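Piwi domain-containing protein (Vanderwaltozyma polyspora, PDB 5THE) probably binds RNA as a budding yeast Argonaute, of which this chain is the C-terminal lobe with the Piwi domain. Local coordinates at residues Tyr3-Arg8 and Val432-Phe437; Leu267-Asp272 and Thr337-Phe342; Val273-Glu278 and Gly309-Thr314. One frame throughout, in Å; residues are numbered along the deposited sequence.

How the interactions relate
All three interactions reach the beta structure of the Piwi domain, each in a different way. Interaction 1 pairs the first residues of the chain with residues 432-437, so the other two are nested inside the loop it closes; interaction 3 is nested in turn inside that of interaction 2. Interactions 2 and 3 share strand 264-274, first as a partner of strand 339-344 and then where it runs out into a loop. Their centres lie about 20 Å apart, yet they touch where Ile-313 meets Ser-271 and Tyr-341. Interaction 1 touches neither: its centre is about 18 Å from that of interaction 2, with nearest atoms about 7 Å apart, and it fastens the N-terminal segment to the domain.

Interaction 1 of 3, residues Tyr3-Arg8 and Val432-Phe437; sequences YKVENR and VAHFDF
Arg-8 grips residues 432-436, where a turn passes into a strand, with both its backbone and its side chain, an example of one residue fixing an otherwise irregular segment, 3-8. Arg-8 N gives a nearly straight hydrogen bond to Ala-433 O (2.7 Å). From there the side chain leaves extended, CG anti to the backbone N (chi1 171°), and then bends at chi3 (-58°), which turns the guanidinium along residues 432-436. A short, nearly straight bond runs from Arg-8 NH2 to Asp-436 O (2.7 Å); the acceptor lies almost in the guanidinium plane and offers an in-plane lone pair. The same Arg-8 NH2 forms a salt bridge with Asp-436 OD1 (3.1 Å), but the guanidinium and carboxylate planes stand 53° apart, so this is no flat, two-pronged pairing. Arg-8 NE adds a weak hydrogen bond to Val-432 O, while His-434 O and Phe-435 CA lie over one face of the guanidinium. Ser-431 O and Asp-10 O take further hydrogen bonds from NH2 and NH1, so the group is held on several sides. Asp-436 is fixed in its own right, OD1 by Ser-431 N and OD2 by His-453 NE2.

Carbon contacts complete the fit. Phe-435 CB rests on Arg-8 CA (3.7 Å), and its ring turns an edge toward Glu-6 CG before packing on helix 465-475. His-434 brings ring atom CD2 edge-on to Glu-6 O (3.8 Å), and the Val-5 side chain crosses it at about a right angle, CG1 nearest CD2. A water links the two backbones, donating to Glu-6 O (2.6 Å) and accepting from Phe-435 N (3.0 Å). An extended N-terminal segment thus lies against the turn leading into strand 435-440 of the RNase H-like Piwi domain.

Interaction 2 of 3, residues Leu267-Asp272 and Thr337-Phe342; sequences LVLGSD and TKIMYF
Leu-267 to Ser-271 pair with Lys-338 to Phe-342 as neighbouring parallel strands, a textbook case of regular backbone bonding with different side chains on each face. Five main-chain hydrogen bonds join them, among them Met-340 N to Leu-267 O (2.8 Å), Leu-269 N to Met-340 O (2.7 Å) and Phe-342 N to Leu-269 O. Leu-267 N to Lys-338 O and Ser-271 N to Phe-342 O close the two ends. The short strands are inclined by only 20°.

Apolar contacts divide by face. Leu-267, Leu-269, Ile-339 and Tyr-341 share one: Leu-269 CD1 fits against Ile-339 CG2 (3.6 Å) and also touches Tyr-341 CD1 (4.0 Å), with Met-320 of helix 320-329 packed on the aliphatic three. On the other face Val-268 CG1 meets the edge of the Phe-342 ring at CE2 (4.0 Å). Gly-270 is the bridge partner of Phe-342 and brings no side chain to that face, which helices 465-475 and 490-515 cover.

The polar side-chain contact is a weak hydrogen bond from Ser-271 OG to Tyr-341 OH (2.9 Å). With OG between the backbone N and the carbonyl carbon (chi1 64°), Ser-271 presents its hydroxyl to the phenol, whose oxygen also bonds Glu-358 OE2.

Just beyond this pairing the carboxylates of Asp-272 and Asp-344 come close together, consistent with the acidic centre that RNase H-like folds build on two adjacent parallel strands of the central sheet.

Interaction 3 of 3, residues Val273-Glu278 and Gly309-Thr314; sequences VTHYPE and GEEIIT
The loop between strand 300-305 and helix 320-329 of the Piwi domain closes over the end of strand 264-274, where Val-273, His-275 and Tyr-276 receive Gly-309 to Ile-313. No direct hydrogen bond joins the two segments; shape and two waters do the work. Val-273 divides its branches: CG1 meets Glu-310 O (3.5 Å), while CG2 presses on Ile-313 CG1 at 3.4 Å, tighter than usual for two carbons. Ile-313, the centre of an inverse gamma turn, slides past the valine in the opposite direction.

His-275 carries its ring with CG anti to the carbonyl carbon (chi1 -56°), which brings one edge to the loop. At that edge His-275 CE1 meets Glu-310 O (3.3 Å) and Glu-311 CA, while Glu-311 CG comes within 3.9 Å of His-275 NE2 from off the ring plane. Ser-283 OG hydrogen-bonds ND1 and so fixes the ring's rotation. In Argonautes this loop can carry a glutamate that joins the aspartates of the RNase H-type centre, and Glu-311 is probably its counterpart; here its OE1 bonds Ser-347 OG. A water donates to Glu-311 OE1 (2.5 Å) and makes a weak, long link to His-275 NE2. Replacing the histidine by an alanine would probably open a gap beside Glu-310 O and leave Ser-283 OG without its ring partner.

Farther out, the Tyr-276 phenol ends beside Gly-309, Tyr-276 OH lying 3.5 Å from Gly-309 N, and the positive phi at Gly-309 (55°) favours glycine. Over one face of the Tyr-276 ring, toward its rim, a water accepts hydrogen bonds from Tyr-276 N and Gly-309 N, each 2.8 Å long.

Interaction 1 of 3, residues Tyr3-Arg8 and Val432-Phe437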
loop_
_atom_site.group_PDB
_atom_site.type_symbol
_atom_site.label_atom_id
_atom_site.label_comp_id
_atom_site.label_asym_id
_atom_site.label_seq_id
_atom_site.Cartn_x
_atom_site.Cartn_y
_atom_site.Cartn_z
ATOM N N TYR A 3 14.564 11.481 -21.740
ATOM C CA TYR A 3 14.513 11.890 -20.325
ATOM C C TYR A 3 14.081 13.342 -20.148
ATOM O O TYR A 3 14.508 14.018 -19.215
ATOM C CB TYR A 3 15.847 11.647 -19.604
ATOM C CG TYR A 3 16.256 10.192 -19.644
ATOM C CD1 TYR A 3 15.328 9.188 -19.365
ATOM C CD2 TYR A 3 17.553 9.815 -20.010
ATOM C CE1 TYR A 3 15.680 7.856 -19.423
ATOM C CE2 TYR A 3 17.920 8.478 -20.070
ATOM C CZ TYR A 3 16.970 7.507 -19.774
ATOM O OH TYR A 3 17.296 6.184 -19.820
ATOM N N LYS A 4 13.224 13.827 -21.026
ATOM C CA LYS A 4 12.545 15.094 -20.818
ATOM C C LYS A 4 11.174 14.823 -20.214
ATOM O O LYS A 4 10.577 13.772 -20.460
ATOM C CB LYS A 4 12.403 15.860 -22.135
ATOM C CG LYS A 4 13.723 16.037 -22.858
ATOM C CD LYS A 4 14.752 16.712 -21.961
ATOM C CE LYS A 4 16.127 16.765 -22.610
ATOM N NZ LYS A 4 17.120 17.407 -21.702
ATOM N N VAL A 5 10.682 15.774 -19.416
ATOM C CA VAL A 5 9.344 15.634 -18.852
ATOM C C VAL A 5 8.324 15.590 -19.980
ATOM O O VAL A 5 8.350 16.417 -20.899
ATOM C CB VAL A 5 9.048 16.769 -17.861
ATOM C CG1 VAL A 5 7.616 16.663 -17.349
ATOM C CG2 VAL A 5 10.026 16.722 -16.711
ATOM N N GLU A 6 7.442 14.596 -19.920
ATOM C CA GLU A 6 6.395 14.401 -20.916
ATOM C C GLU A 6 5.512 15.639 -21.033
ATOM O O GLU A 6 5.156 16.265 -20.030
ATOM C CB GLU A 6 5.539 13.189 -20.506
ATOM C CG GLU A 6 4.728 12.540 -21.608
ATOM C CD GLU A 6 5.603 11.779 -22.602
ATOM O OE1 GLU A 6 6.727 11.340 -22.231
ATOM O OE2 GLU A 6 5.170 11.633 -23.760
ATOM N N ASN A 7 5.147 15.989 -22.260
ATOM C CA ASN A 7 4.095 16.973 -22.469
ATOM C C ASN A 7 2.763 16.262 -22.641
ATOM O O ASN A 7 2.715 15.060 -22.917
ATOM C CB ASN A 7 4.396 17.839 -23.692
ATOM C CG ASN A 7 5.624 18.714 -23.490
ATOM O OD1 ASN A 7 5.699 19.482 -22.536
ATOM N ND2 ASN A 7 6.585 18.592 -24.377
ATOM N N ARG A 8 1.674 17.021 -22.468
ATOM C CA ARG A 8 0.332 16.459 -22.557
ATOM C C ARG A 8 0.079 15.854 -23.933
ATOM O O ARG A 8 0.379 16.472 -24.956
ATOM C CB ARG A 8 -0.702 17.542 -22.271
ATOM C CG ARG A 8 -2.127 17.126 -22.550
ATOM C CD ARG A 8 -3.156 18.218 -22.102
ATOM N NE ARG A 8 -3.055 18.542 -20.672
ATOM C CZ ARG A 8 -3.503 17.748 -19.699
ATOM N NH1 ARG A 8 -4.083 16.594 -20.010
ATOM N NH2 ARG A 8 -3.383 18.109 -18.420
ATOM N N VAL A 432 -2.094 22.900 -19.358
ATOM C CA VAL A 432 -2.289 22.611 -20.774
ATOM C C VAL A 432 -1.077 21.870 -21.326
ATOM O O VAL A 432 -1.209 20.798 -21.921
ATOM C CB VAL A 432 -2.582 23.899 -21.565
ATOM C CG1 VAL A 432 -2.647 23.586 -23.059
ATOM C CG2 VAL A 432 -3.890 24.531 -21.116
ATOM N N ALA A 433 0.133 22.410 -21.092
ATOM C CA ALA A 433 1.341 21.832 -21.683
ATOM C C ALA A 433 1.727 20.514 -21.018
ATOM O O ALA A 433 2.204 19.593 -21.690
ATOM C CB ALA A 433 2.508 22.821 -21.590
ATOM N N HIS A 434 1.545 20.398 -19.713
ATOM C CA HIS A 434 1.959 19.184 -19.035
ATOM C C HIS A 434 0.784 18.224 -18.875
ATOM O O HIS A 434 -0.383 18.594 -19.005
ATOM C CB HIS A 434 2.605 19.526 -17.696
ATOM C CG HIS A 434 3.965 20.136 -17.848
ATOM N ND1 HIS A 434 4.314 21.345 -17.283
ATOM C CD2 HIS A 434 5.056 19.709 -18.529
ATOM C CE1 HIS A 434 5.566 21.627 -17.596
ATOM N NE2 HIS A 434 6.040 20.651 -18.351
ATOM N N PHE A 435 1.120 16.969 -18.610
ATOM C CA PHE A 435 0.178 15.858 -18.677
ATOM C C PHE A 435 -0.297 15.550 -17.256
ATOM O O PHE A 435 0.131 14.589 -16.623
ATOM C CB PHE A 435 0.872 14.657 -19.345
ATOM C CG PHE A 435 -0.067 13.573 -19.826
ATOM C CD1 PHE A 435 -1.417 13.612 -19.539
ATOM C CD2 PHE A 435 0.423 12.509 -20.575
ATOM C CE1 PHE A 435 -2.256 12.611 -19.979
ATOM C CE2 PHE A 435 -0.417 11.508 -21.025
ATOM C CZ PHE A 435 -1.754 11.558 -20.723
ATOM N N ASP A 436 -1.198 16.388 -16.743
ATOM C CA ASP A 436 -1.687 16.195 -15.387
ATOM C C ASP A 436 -3.211 16.102 -15.354
ATOM O O ASP A 436 -3.919 16.507 -16.284
ATOM C CB ASP A 436 -1.181 17.300 -14.436
ATOM C CG ASP A 436 -1.841 18.655 -14.690
ATOM O OD1 ASP A 436 -1.998 19.050 -15.861
ATOM O OD2 ASP A 436 -2.194 19.333 -13.704
ATOM N N PHE A 437 -3.706 15.507 -14.273
ATOM C CA PHE A 437 -5.140 15.358 -14.070
ATOM C C PHE A 437 -5.377 15.104 -12.590
ATOM O O PHE A 437 -4.485 14.654 -11.868
ATOM C CB PHE A 437 -5.740 14.238 -14.938
ATOM C CG PHE A 437 -5.022 12.928 -14.842
ATOM C CD1 PHE A 437 -5.309 12.036 -13.822
ATOM C CD2 PHE A 437 -4.071 12.578 -15.787
ATOM C CE1 PHE A 437 -4.654 10.827 -13.735
ATOM C CE2 PHE A 437 -3.403 11.361 -15.709
ATOM C CZ PHE A 437 -3.692 10.485 -14.677
HETATM O O HOH W 1 3.870 16.010 -17.774
#

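Interaction 2 of 3, residues Leu267-Asp272 and Thr337-Phe342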
loop_
_atom_site.group_PDB
_atom_site.type_symbol
_atom_site.label_atom_id
_atom_site.label_comp_id
_atom_site.label_asym_id
_atom_site.label_seq_id
_atom_site.Cartn_x
_atom_site.Cartn_y
_atom_site.Cartn_z
ATOM N N LEU A 267 4.466 -4.599 -15.126
ATOM C CA LEU A 267 5.077 -4.473 -13.812
ATOM C C LEU A 267 4.718 -3.098 -13.267
ATOM O O LEU A 267 5.136 -2.074 -13.819
ATOM C CB LEU A 267 6.587 -4.659 -13.907
ATOM C CG LEU A 267 7.350 -4.285 -12.634
ATOM C CD1 LEU A 267 6.933 -5.207 -11.505
ATOM C CD2 LEU A 267 8.848 -4.341 -12.849
ATOM N N VAL A 268 3.904 -3.065 -12.217
ATOM C CA VAL A 268 3.448 -1.812 -11.623
ATOM C C VAL A 268 4.287 -1.569 -10.383
ATOM O O VAL A 268 4.356 -2.431 -9.499
ATOM C CB VAL A 268 1.947 -1.849 -11.284
ATOM C CG1 VAL A 268 1.529 -0.549 -10.616
ATOM C CG2 VAL A 268 1.104 -2.102 -12.550
ATOM N N LEU A 269 4.926 -0.399 -10.320
ATOM C CA LEU A 269 5.821 -0.029 -9.237
ATOM C C LEU A 269 5.274 1.169 -8.478
ATOM O O LEU A 269 4.653 2.060 -9.063
ATOM C CB LEU A 269 7.209 0.343 -9.754
ATOM C CG LEU A 269 7.968 -0.645 -10.637
ATOM C CD1 LEU A 269 9.118 0.119 -11.250
ATOM C CD2 LEU A 269 8.466 -1.810 -9.784
ATOM N N GLY A 270 5.557 1.204 -7.189
ATOM C CA GLY A 270 5.295 2.384 -6.383
ATOM C C GLY A 270 6.519 2.740 -5.566
ATOM O O GLY A 270 7.170 1.869 -4.993
ATOM N N SER A 271 6.839 4.029 -5.533
ATOM C CA SER A 271 7.942 4.496 -4.714
ATOM C C SER A 271 7.524 5.706 -3.893
ATOM O O SER A 271 6.608 6.447 -4.253
ATOM C CB SER A 271 9.180 4.835 -5.551
ATOM O OG SER A 271 8.927 5.906 -6.421
ATOM N N ASP A 272 8.202 5.876 -2.765
ATOM C CA ASP A 272 7.976 6.997 -1.866
ATOM C C ASP A 272 9.311 7.307 -1.203
ATOM O O ASP A 272 10.207 6.460 -1.137
ATOM C CB ASP A 272 6.877 6.685 -0.819
ATOM C CG ASP A 272 6.540 7.873 0.077
ATOM O OD1 ASP A 272 6.334 8.989 -0.432
ATOM O OD2 ASP A 272 6.417 7.676 1.301
ATOM N N THR A 337 7.335 -6.814 -19.949
ATOM C CA THR A 337 7.587 -6.086 -21.176
ATOM C C THR A 337 7.133 -4.635 -21.103
ATOM O O THR A 337 7.398 -3.880 -22.043
ATOM C CB THR A 337 6.920 -6.794 -22.368
ATOM O OG1 THR A 337 5.504 -6.871 -22.158
ATOM C CG2 THR A 337 7.488 -8.213 -22.524
ATOM N N LYS A 338 6.476 -4.232 -20.014
ATOM C CA LYS A 338 6.121 -2.841 -19.753
ATOM C C LYS A 338 6.264 -2.587 -18.262
ATOM O O LYS A 338 5.956 -3.458 -17.444
ATOM C CB LYS A 338 4.676 -2.499 -20.173
ATOM C CG LYS A 338 4.381 -2.567 -21.671
ATOM C CD LYS A 338 2.945 -2.114 -21.930
ATOM C CE LYS A 338 2.580 -2.215 -23.408
ATOM N NZ LYS A 338 3.482 -1.371 -24.225
ATOM N N ILE A 339 6.710 -1.381 -17.915
ATOM C CA ILE A 339 6.871 -0.973 -16.522
ATOM C C ILE A 339 6.078 0.309 -16.296
ATOM O O ILE A 339 6.165 1.254 -17.090
ATOM C CB ILE A 339 8.359 -0.776 -16.161
ATOM C CG1 ILE A 339 9.132 -2.080 -16.380
ATOM C CG2 ILE A 339 8.528 -0.311 -14.748
ATOM C CD1 ILE A 339 10.628 -1.944 -16.096
ATOM N N MET A 340 5.308 0.336 -15.214
ATOM C CA MET A 340 4.538 1.500 -14.786
ATOM C C MET A 340 5.064 1.931 -13.425
ATOM O O MET A 340 4.983 1.162 -12.462
ATOM C CB MET A 340 3.051 1.155 -14.710
ATOM C CG MET A 340 2.144 2.290 -14.309
ATOM S SD MET A 340 1.414 3.075 -15.752
ATOM C CE MET A 340 0.765 1.635 -16.610
ATOM N N TYR A 341 5.595 3.155 -13.344
ATOM C CA TYR A 341 6.338 3.630 -12.178
ATOM C C TYR A 341 5.592 4.787 -11.510
ATOM O O TYR A 341 5.584 5.915 -12.017
ATOM C CB TYR A 341 7.744 4.041 -12.605
ATOM C CG TYR A 341 8.578 4.657 -11.514
ATOM C CD1 TYR A 341 8.767 4.000 -10.307
ATOM C CD2 TYR A 341 9.194 5.893 -11.698
ATOM C CE1 TYR A 341 9.543 4.568 -9.294
ATOM C CE2 TYR A 341 9.971 6.467 -10.703
ATOM C CZ TYR A 341 10.149 5.796 -9.507
ATOM O OH TYR A 341 10.928 6.352 -8.516
ATOM N N PHE A 342 4.959 4.508 -10.372
ATOM C CA PHE A 342 4.228 5.536 -9.633
ATOM C C PHE A 342 5.156 6.145 -8.599
ATOM O O PHE A 342 5.687 5.431 -7.749
ATOM C CB PHE A 342 2.992 4.975 -8.937
ATOM C CG PHE A 342 1.847 4.741 -9.857
ATOM C CD1 PHE A 342 0.919 5.746 -10.103
ATOM C CD2 PHE A 342 1.693 3.522 -10.478
ATOM C CE1 PHE A 342 -0.146 5.530 -10.955
ATOM C CE2 PHE A 342 0.619 3.300 -11.335
ATOM C CZ PHE A 342 -0.293 4.314 -11.572
#

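Interaction 3 of 3, residues Val273-Glu278 and Gly309-Thr314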
loop_
_atom_site.group_PDB
_atom_site.type_symbol
_atom_site.label_atom_id
_atom_site.label_comp_id
_atom_site.label_asym_id
_atom_site.label_seq_id
_atom_site.Cartn_x
_atom_site.Cartn_y
_atom_site.Cartn_z
ATOM N N VAL A 273 9.435 8.538 -0.739
ATOM C CA VAL A 273 10.549 8.969 0.092
ATOM C C VAL A 273 9.971 9.643 1.322
ATOM O O VAL A 273 9.016 10.420 1.221
ATOM C CB VAL A 273 11.489 9.939 -0.653
ATOM C CG1 VAL A 273 12.732 10.231 0.184
ATOM C CG2 VAL A 273 11.884 9.360 -1.971
ATOM N N THR A 274 10.536 9.344 2.483
ATOM C CA THR A 274 10.196 10.071 3.694
ATOM C C THR A 274 11.468 10.666 4.272
ATOM O O THR A 274 12.560 10.109 4.109
ATOM C CB THR A 274 9.537 9.180 4.733
ATOM O OG1 THR A 274 10.377 8.037 4.966
ATOM C CG2 THR A 274 8.169 8.735 4.233
ATOM N N HIS A 275 11.320 11.787 4.964
ATOM C CA HIS A 275 12.469 12.570 5.377
ATOM C C HIS A 275 12.577 12.605 6.889
ATOM O O HIS A 275 11.577 12.479 7.603
ATOM C CB HIS A 275 12.383 13.980 4.827
ATOM C CG HIS A 275 12.245 14.020 3.343
ATOM N ND1 HIS A 275 13.271 13.662 2.496
ATOM C CD2 HIS A 275 11.198 14.353 2.551
ATOM C CE1 HIS A 275 12.864 13.776 1.244
ATOM N NE2 HIS A 275 11.611 14.198 1.251
ATOM N N TYR A 276 13.813 12.774 7.349
ATOM C CA TYR A 276 14.134 12.966 8.759
ATOM C C TYR A 276 13.445 11.942 9.662
ATOM O O TYR A 276 12.587 12.298 10.478
ATOM C CB TYR A 276 13.801 14.389 9.185
ATOM C CG TYR A 276 14.488 15.410 8.299
ATOM C CD1 TYR A 276 15.878 15.517 8.286
ATOM C CD2 TYR A 276 13.755 16.237 7.449
ATOM C CE1 TYR A 276 16.522 16.432 7.466
ATOM C CE2 TYR A 276 14.395 17.164 6.627
ATOM C CZ TYR A 276 15.775 17.253 6.642
ATOM O OH TYR A 276 16.417 18.155 5.824
ATOM N N PRO A 277 13.780 10.655 9.532
ATOM C CA PRO A 277 13.227 9.668 10.472
ATOM C C PRO A 277 13.631 9.962 11.903
ATOM O O PRO A 277 12.887 9.647 12.843
ATOM C CB PRO A 277 13.804 8.336 9.966
ATOM C CG PRO A 277 15.038 8.712 9.202
ATOM C CD PRO A 277 14.727 10.045 8.576
ATOM N N GLU A 278 14.808 10.549 12.084
ATOM C CA GLU A 278 15.202 11.281 13.274
ATOM C C GLU A 278 15.766 12.615 12.801
ATOM O O GLU A 278 15.899 12.853 11.598
ATOM C CB GLU A 278 16.225 10.502 14.108
ATOM C CG GLU A 278 15.723 9.172 14.645
ATOM C CD GLU A 278 14.736 9.346 15.770
ATOM O OE1 GLU A 278 14.537 10.497 16.208
ATOM O OE2 GLU A 278 14.177 8.333 16.233
ATOM N N GLY A 309 16.907 15.250 3.885
ATOM C CA GLY A 309 15.996 15.964 3.005
ATOM C C GLY A 309 16.225 15.701 1.531
ATOM O O GLY A 309 15.954 16.577 0.698
ATOM N N GLU A 310 16.721 14.522 1.180
ATOM C CA GLU A 310 17.008 14.216 -0.218
ATOM C C GLU A 310 15.756 13.629 -0.854
ATOM O O GLU A 310 15.344 12.514 -0.520
ATOM C CB GLU A 310 18.196 13.269 -0.349
ATOM C CG GLU A 310 18.394 12.807 -1.781
ATOM C CD GLU A 310 19.802 12.350 -2.060
ATOM O OE1 GLU A 310 20.680 12.604 -1.207
ATOM O OE2 GLU A 310 20.030 11.739 -3.130
ATOM N N GLU A 311 15.167 14.374 -1.787
ATOM C CA GLU A 311 13.904 13.982 -2.403
ATOM C C GLU A 311 14.072 13.028 -3.579
ATOM O O GLU A 311 13.190 12.195 -3.813
ATOM C CB GLU A 311 13.138 15.217 -2.876
ATOM C CG GLU A 311 12.899 16.267 -1.807
ATOM C CD GLU A 311 11.855 17.286 -2.228
ATOM O OE1 GLU A 311 10.646 17.006 -2.067
ATOM O OE2 GLU A 311 12.246 18.359 -2.737
ATOM N N ILE A 312 15.170 13.117 -4.325
ATOM C CA ILE A 312 15.366 12.286 -5.510
ATOM C C ILE A 312 15.988 10.961 -5.088
ATOM O O ILE A 312 16.988 10.935 -4.354
ATOM C CB ILE A 312 16.239 13.002 -6.555
ATOM C CG1 ILE A 312 15.588 14.312 -6.993
ATOM C CG2 ILE A 312 16.469 12.113 -7.755
ATOM C CD1 ILE A 312 14.173 14.148 -7.490
ATOM N N ILE A 313 15.380 9.858 -5.526
ATOM C CA ILE A 313 15.903 8.527 -5.235
ATOM C C ILE A 313 16.990 8.205 -6.249
ATOM O O ILE A 313 16.717 7.597 -7.294
ATOM C CB ILE A 313 14.810 7.439 -5.276
ATOM C CG1 ILE A 313 13.528 7.899 -4.583
ATOM C CG2 ILE A 313 15.332 6.186 -4.642
ATOM C CD1 ILE A 313 12.300 6.976 -4.859
ATOM N N THR A 314 18.228 8.586 -5.924
ATOM C CA THR A 314 19.326 8.526 -6.886
ATOM C C THR A 314 19.534 7.124 -7.433
ATOM O O THR A 314 19.792 6.946 -8.628
ATOM C CB THR A 314 20.620 9.013 -6.237
ATOM O OG1 THR A 314 20.406 10.308 -5.678
ATOM C CG2 THR A 314 21.729 9.092 -7.278
HETATM O O HOH W 2 10.098 14.608 -1.857
HETATM O O HOH W 3 15.902 13.276 5.624
#